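Local atomic coordinates of Baccell_00875 (Bacteroides cellulosilyticus DSM 14838, PDB entry 5NO8), a protein that is a polysaccharide lyase that probably removes L-rhamnose caps linked to glucuronic acid on complex arabinogalactan chains. Residues S584-E589 / N645-F650; P573-F578 / G619-Y624. All blocks are in the same frame, centred on the assembly; numbering follows the deposited sequence.

Contact 1. Residues S584-E589 / N645-F650; sequences SYHLNE and NLCLFF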
loop_
_atom_site.group_PDB
_atom_site.type_symbol
_atom_site.label_atom_id
_atom_site.label_comp_id
_atom_site.label_asym_id
_atom_site.label_seq_id
_atom_site.Cartn_x
_atom_site.Cartn_y
_atom_site.Cartn_z
ATOM N N SER A 584 -0.223 -12.344 -0.544
ATOM C CA SER A 584 0.953 -11.850 -1.244
ATOM C C SER A 584 1.740 -10.990 -0.262
ATOM O O SER A 584 1.171 -10.179 0.441
ATOM C CB SER A 584 0.560 -10.984 -2.437
ATOM O OG SER A 584 1.694 -10.366 -3.032
ATOM N N TYR A 585 3.055 -11.123 -0.275
ATOM C CA TYR A 585 3.918 -10.255 0.516
ATOM C C TYR A 585 3.794 -8.781 0.093
ATOM O O TYR A 585 4.015 -7.902 0.890
ATOM C CB TYR A 585 5.370 -10.719 0.515
ATOM C CG TYR A 585 6.047 -10.687 -0.836
ATOM C CD1 TYR A 585 5.978 -11.778 -1.689
ATOM C CD2 TYR A 585 6.709 -9.539 -1.284
ATOM C CE1 TYR A 585 6.569 -11.750 -2.954
ATOM C CE2 TYR A 585 7.335 -9.509 -2.515
ATOM C CZ TYR A 585 7.279 -10.630 -3.335
ATOM O OH TYR A 585 7.884 -10.591 -4.565
ATOM N N HIS A 586 3.391 -8.513 -1.142
ATOM C CA HIS A 586 3.194 -7.138 -1.580
ATOM C C HIS A 586 2.007 -6.460 -0.901
ATOM O O HIS A 586 1.983 -5.217 -0.802
ATOM C CB HIS A 586 2.962 -7.091 -3.095
ATOM C CG HIS A 586 4.191 -7.346 -3.900
ATOM N ND1 HIS A 586 4.418 -8.539 -4.551
ATOM C CD2 HIS A 586 5.257 -6.568 -4.158
ATOM C CE1 HIS A 586 5.575 -8.476 -5.192
ATOM N NE2 HIS A 586 6.106 -7.292 -4.967
ATOM N N LEU A 587 1.012 -7.256 -0.524
ATOM C CA LEU A 587 -0.314 -6.764 -0.131
ATOM C C LEU A 587 -0.756 -7.082 1.271
ATOM O O LEU A 587 -1.620 -6.380 1.793
ATOM C CB LEU A 587 -1.397 -7.329 -1.065
ATOM C CG LEU A 587 -1.179 -7.190 -2.556
ATOM C CD1 LEU A 587 -2.277 -7.910 -3.333
ATOM C CD2 LEU A 587 -1.095 -5.737 -2.936
ATOM N N ASN A 588 -0.209 -8.125 1.893
ATOM C CA ASN A 588 -0.814 -8.672 3.103
ATOM C C ASN A 588 -0.552 -7.740 4.289
ATOM O O ASN A 588 0.576 -7.567 4.717
ATOM C CB ASN A 588 -0.305 -10.082 3.401
ATOM C CG ASN A 588 -1.166 -10.787 4.411
ATOM O OD1 ASN A 588 -2.216 -11.391 4.084
ATOM N ND2 ASN A 588 -0.758 -10.720 5.632
ATOM N N GLU A 589 -1.610 -7.108 4.773
ATOM C CA GLU A 589 -1.509 -6.061 5.788
ATOM C C GLU A 589 -0.644 -4.873 5.350
ATOM O O GLU A 589 0.004 -4.237 6.157
ATOM C CB GLU A 589 -1.063 -6.633 7.131
ATOM C CG GLU A 589 -1.966 -7.722 7.670
ATOM C CD GLU A 589 -1.866 -7.827 9.193
ATOM O OE1 GLU A 589 -1.005 -8.617 9.642
ATOM O OE2 GLU A 589 -2.626 -7.108 9.912
ATOM N N ASN A 645 7.623 -5.619 4.015
ATOM C CA ASN A 645 8.369 -4.559 3.405
ATOM C C ASN A 645 9.830 -4.910 3.132
ATOM O O ASN A 645 10.545 -4.150 2.502
ATOM C CB ASN A 645 8.251 -3.275 4.214
ATOM C CG ASN A 645 6.970 -2.537 3.965
ATOM O OD1 ASN A 645 6.988 -1.496 3.303
ATOM N ND2 ASN A 645 5.865 -3.030 4.516
ATOM N N LEU A 646 10.283 -6.074 3.566
ATOM C CA LEU A 646 11.646 -6.491 3.254
ATOM C C LEU A 646 11.896 -6.691 1.783
ATOM O O LEU A 646 13.050 -6.695 1.370
ATOM C CB LEU A 646 12.046 -7.761 4.005
ATOM C CG LEU A 646 12.143 -7.620 5.520
ATOM C CD1 LEU A 646 12.337 -8.998 6.115
ATOM C CD2 LEU A 646 13.263 -6.667 5.910
ATOM N N CYS A 647 10.840 -6.837 0.972
ATOM C CA CYS A 647 11.031 -6.989 -0.465
ATOM C C CYS A 647 11.642 -5.766 -1.143
ATOM O O CYS A 647 12.147 -5.883 -2.246
ATOM C CB CYS A 647 9.746 -7.387 -1.151
ATOM S SG CYS A 647 8.499 -6.078 -1.133
ATOM N N LEU A 648 11.676 -4.622 -0.459
ATOM C CA LEU A 648 12.277 -3.399 -1.017
ATOM C C LEU A 648 13.803 -3.387 -0.947
ATOM O O LEU A 648 14.429 -2.447 -1.415
ATOM C CB LEU A 648 11.724 -2.189 -0.278
ATOM C CG LEU A 648 10.215 -1.954 -0.376
ATOM C CD1 LEU A 648 9.796 -0.971 0.703
ATOM C CD2 LEU A 648 9.809 -1.489 -1.763
ATOM N N PHE A 649 14.394 -4.410 -0.327
ATOM C CA PHE A 649 15.834 -4.495 -0.060
ATOM C C PHE A 649 16.360 -5.756 -0.708
ATOM O O PHE A 649 15.767 -6.838 -0.546
ATOM C CB PHE A 649 16.050 -4.512 1.465
ATOM C CG PHE A 649 15.429 -3.327 2.123
ATOM C CD1 PHE A 649 16.106 -2.113 2.149
ATOM C CD2 PHE A 649 14.142 -3.394 2.633
ATOM C CE1 PHE A 649 15.491 -0.977 2.666
ATOM C CE2 PHE A 649 13.533 -2.257 3.164
ATOM C CZ PHE A 649 14.219 -1.053 3.178
ATOM N N PHE A 650 17.433 -5.596 -1.467
ATOM C CA PHE A 650 17.980 -6.657 -2.285
ATOM C C PHE A 650 19.270 -7.236 -1.703
ATOM O O PHE A 650 19.935 -6.610 -0.852
ATOM C CB PHE A 650 18.177 -6.120 -3.711
ATOM C CG PHE A 650 16.947 -5.406 -4.244
ATOM C CD1 PHE A 650 15.703 -6.048 -4.229
ATOM C CD2 PHE A 650 17.015 -4.093 -4.649
ATOM C CE1 PHE A 650 14.562 -5.393 -4.670
ATOM C CE2 PHE A 650 15.887 -3.428 -5.105
ATOM C CZ PHE A 650 14.652 -4.085 -5.102
#
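Y585 and H586, on a tight turn in the loop between helices 562-576 and 596-600, meet C647 of the short 3-10 segment 646-648, while the two backbones stay well apart: the nearest pair, H586 CA and N645 CA, is 7.6 Å apart. In 584-589 the carbonyl S584 O takes both L587 N and N588 N, and S584 OG accepts from H586 N at 3.1 Å, an ST turn. In 645-650, L648 N and F649 N bond back to N645 O and L646 O. No hydrogen bond crosses between the segments. The closest approach is Y585 CE2 to C647 CB at 3.5 Å. C647 SG lies in the plane of the Y585 ring, at its edge beside CD2 and CE2, 5.0 Å from the ring centroid, a Cys sulfur-aromatic contact. A C647 chi1 of 68°, with SG between the backbone N and the carbonyl carbon, brings the sulfur to this edge. The buried site lies where these two loops meet strand 326-335, of an eight-stranded sheet, and strand 672-677, of a four-stranded one: L333 and Y673 both touch Y585 and C647. The Y585 and H586 rings each lie partly over the rim of the other, H586 ND1 sitting 3.6 Å above the plane of the Y585 ring. Shortening Y585 to an alanine would strip away the ring and is likely to leave a gap beside C647 CB, the thiol with only H586 and Y673 as aromatic neighbours, and one face of H586 without this cover. From the C647 side the H586 ring is met more loosely, with CD2 4.5 Å from C647 SG, and Y659 and Y661 pack against the same imidazole.

Contact 2. Residues P573-F578 / G619-Y624; sequences PVLEAF and GAVYYY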
loop_
_atom_site.group_PDB
_atom_site.type_symbol
_atom_site.label_atom_id
_atom_site.label_comp_id
_atom_site.label_asym_id
_atom_site.label_seq_id
_atom_site.Cartn_x
_atom_site.Cartn_y
_atom_site.Cartn_z
ATOM N N PRO A 573 -9.970 0.955 13.745
ATOM C CA PRO A 573 -10.689 0.375 12.592
ATOM C C PRO A 573 -10.549 1.188 11.305
ATOM O O PRO A 573 -10.538 0.616 10.200
ATOM C CB PRO A 573 -12.149 0.334 13.060
ATOM C CG PRO A 573 -12.070 0.380 14.552
ATOM C CD PRO A 573 -10.922 1.300 14.819
ATOM N N VAL A 574 -10.437 2.500 11.440
ATOM C CA VAL A 574 -10.194 3.386 10.331
ATOM C C VAL A 574 -8.794 3.145 9.730
ATOM O O VAL A 574 -8.628 3.117 8.496
ATOM C CB VAL A 574 -10.462 4.856 10.759
ATOM C CG1 VAL A 574 -10.017 5.842 9.719
ATOM C CG2 VAL A 574 -11.950 5.034 11.064
ATOM N N LEU A 575 -7.800 2.904 10.586
ATOM C CA LEU A 575 -6.468 2.567 10.090
ATOM C C LEU A 575 -6.424 1.193 9.438
ATOM O O LEU A 575 -5.773 1.007 8.382
ATOM C CB LEU A 575 -5.441 2.598 11.225
ATOM C CG LEU A 575 -4.015 2.256 10.805
ATOM C CD1 LEU A 575 -3.549 3.198 9.740
ATOM C CD2 LEU A 575 -3.072 2.339 11.987
ATOM N N GLU A 576 -7.096 0.231 10.049
ATOM C CA GLU A 576 -7.103 -1.136 9.537
ATOM C C GLU A 576 -7.807 -1.267 8.204
ATOM O O GLU A 576 -7.486 -2.177 7.431
ATOM C CB GLU A 576 -7.697 -2.126 10.548
ATOM C CG GLU A 576 -6.830 -2.235 11.797
ATOM C CD GLU A 576 -7.282 -3.309 12.753
ATOM O OE1 GLU A 576 -7.711 -4.388 12.284
ATOM O OE2 GLU A 576 -7.174 -3.095 13.974
ATOM N N ALA A 577 -8.716 -0.342 7.905
ATOM C CA ALA A 577 -9.448 -0.381 6.635
ATOM C C ALA A 577 -8.559 -0.158 5.395
ATOM O O ALA A 577 -8.905 -0.589 4.285
ATOM C CB ALA A 577 -10.596 0.621 6.660
ATOM N N PHE A 578 -7.412 0.489 5.587
ATOM C CA PHE A 578 -6.450 0.710 4.505
ATOM C C PHE A 578 -5.771 -0.570 4.010
ATOM O O PHE A 578 -5.134 -0.534 2.949
ATOM C CB PHE A 578 -5.338 1.662 4.959
ATOM C CG PHE A 578 -5.752 3.105 5.074
ATOM C CD1 PHE A 578 -5.647 3.950 3.971
ATOM C CD2 PHE A 578 -6.176 3.628 6.283
ATOM C CE1 PHE A 578 -5.982 5.294 4.085
ATOM C CE2 PHE A 578 -6.503 4.991 6.406
ATOM C CZ PHE A 578 -6.435 5.803 5.299
ATOM N N GLY A 619 2.507 -0.944 11.047
ATOM C CA GLY A 619 3.245 -1.892 11.871
ATOM C C GLY A 619 3.647 -1.273 13.206
ATOM O O GLY A 619 3.472 -1.897 14.225
ATOM N N ALA A 620 4.203 -0.066 13.172
ATOM C CA ALA A 620 4.555 0.637 14.409
ATOM C C ALA A 620 3.344 0.807 15.319
ATOM O O ALA A 620 3.414 0.527 16.519
ATOM C CB ALA A 620 5.185 1.965 14.116
ATOM N N VAL A 621 2.217 1.223 14.735
ATOM C CA VAL A 621 0.982 1.363 15.470
ATOM C C VAL A 621 0.557 0.071 16.135
ATOM O O VAL A 621 0.148 0.081 17.308
ATOM C CB VAL A 621 -0.166 1.875 14.565
ATOM C CG1 VAL A 621 -1.528 1.737 15.264
ATOM C CG2 VAL A 621 0.098 3.306 14.139
ATOM N N TYR A 622 0.603 -1.045 15.392
ATOM C CA TYR A 622 0.213 -2.333 15.926
ATOM C C TYR A 622 1.131 -2.753 17.073
ATOM O O TYR A 622 0.653 -3.308 18.059
ATOM C CB TYR A 622 0.240 -3.423 14.853
ATOM C CG TYR A 622 -0.799 -3.323 13.770
ATOM C CD1 TYR A 622 -1.901 -2.451 13.878
ATOM C CD2 TYR A 622 -0.701 -4.112 12.626
ATOM C CE1 TYR A 622 -2.864 -2.398 12.886
ATOM C CE2 TYR A 622 -1.664 -4.046 11.633
ATOM C CZ TYR A 622 -2.745 -3.205 11.782
ATOM O OH TYR A 622 -3.691 -3.112 10.781
ATOM N N TYR A 623 2.423 -2.475 16.921
ATOM C CA TYR A 623 3.431 -2.704 17.981
ATOM C C TYR A 623 3.089 -1.913 19.258
ATOM O O TYR A 623 3.020 -2.485 20.366
ATOM C CB TYR A 623 4.822 -2.364 17.440
ATOM C CG TYR A 623 5.887 -2.082 18.469
ATOM C CD1 TYR A 623 6.578 -3.124 19.094
ATOM C CD2 TYR A 623 6.237 -0.776 18.780
ATOM C CE1 TYR A 623 7.571 -2.855 20.038
ATOM C CE2 TYR A 623 7.212 -0.495 19.707
ATOM C CZ TYR A 623 7.861 -1.530 20.339
ATOM O OH TYR A 623 8.826 -1.209 21.258
ATOM N N TYR A 624 2.825 -0.626 19.099
ATOM C CA TYR A 624 2.461 0.199 20.264
ATOM C C TYR A 624 1.121 -0.225 20.853
ATOM O O TYR A 624 0.956 -0.232 22.076
ATOM C CB TYR A 624 2.422 1.683 19.928
ATOM C CG TYR A 624 3.747 2.330 19.629
ATOM C CD1 TYR A 624 4.779 2.318 20.559
ATOM C CD2 TYR A 624 3.966 2.992 18.429
ATOM C CE1 TYR A 624 5.987 2.916 20.300
ATOM C CE2 TYR A 624 5.167 3.603 18.164
ATOM C CZ TYR A 624 6.186 3.548 19.110
ATOM O OH TYR A 624 7.370 4.148 18.853
#
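The planes of the E576 carboxylate and the Y622 ring stand 78° apart, nearly perpendicular, and the two residues meet through the stem of the glutamate instead of its charged end. Y634 packs edge-to-face with Y622, and the 632-644 helix lies along that ring through R637, A638 and V641. E576 CG comes to 3.4 Å from Y622 OH, a packing contact with no hydrogen bond to the carboxylate. Beyond CG the glutamate runs extended, chi2 -173°, which carries its oxygens past the tyrosine: OE1 forms a salt bridge with R637 and OE2 a hydrogen bond with Y634 OH. Both carboxylate oxygens are thus held by one neighbouring helix, so the group is probably fixed in rotation and kept charged. The contact pairs segment 573-578 on helix 562-576 with helix 615-629, within a helical domain consistent with the alpha/alpha toroid found in many polysaccharide lyases. Beside this pair, L575 and V621 reach toward each other tip to tip, L575 CD2 lying 3.7 Å from V621 CG1. With CG of L575 anti to the backbone N, chi1 180°, the leucine reaches toward V621; L575 CD2 also lies 4.0 Å from V621 CG2, between the two branches of the valine. Helix 542-559 also touches these two residues, A546 against L575 and I549 against V621. The backbones remain distant, L575 CA and V621 CA being 9.3 Å apart.

In the fold
Contacts 1 and 2 lie with their centres about 17 Å apart and interleave along the chain: 573-578, 584-589, 619-624 and 645-650 follow in that order, each contact pairing alternate segments. They touch directly where E589 OE2 of contact 1 packs 3.6 Å from Y622 CE2 of contact 2. R637 on helix 632-644 ties them more firmly, its NE in a salt bridge with E589 and its NH2 in one with E576, so a single guanidinium serves both. V641 of the same helix accepts a hydrogen bond from N645 ND2 at its backbone O and packs against the Y622 side chain. A glycerol, probably from the crystallisation liquor, hydrogen-bonds to Y624 OH in segment 619-624.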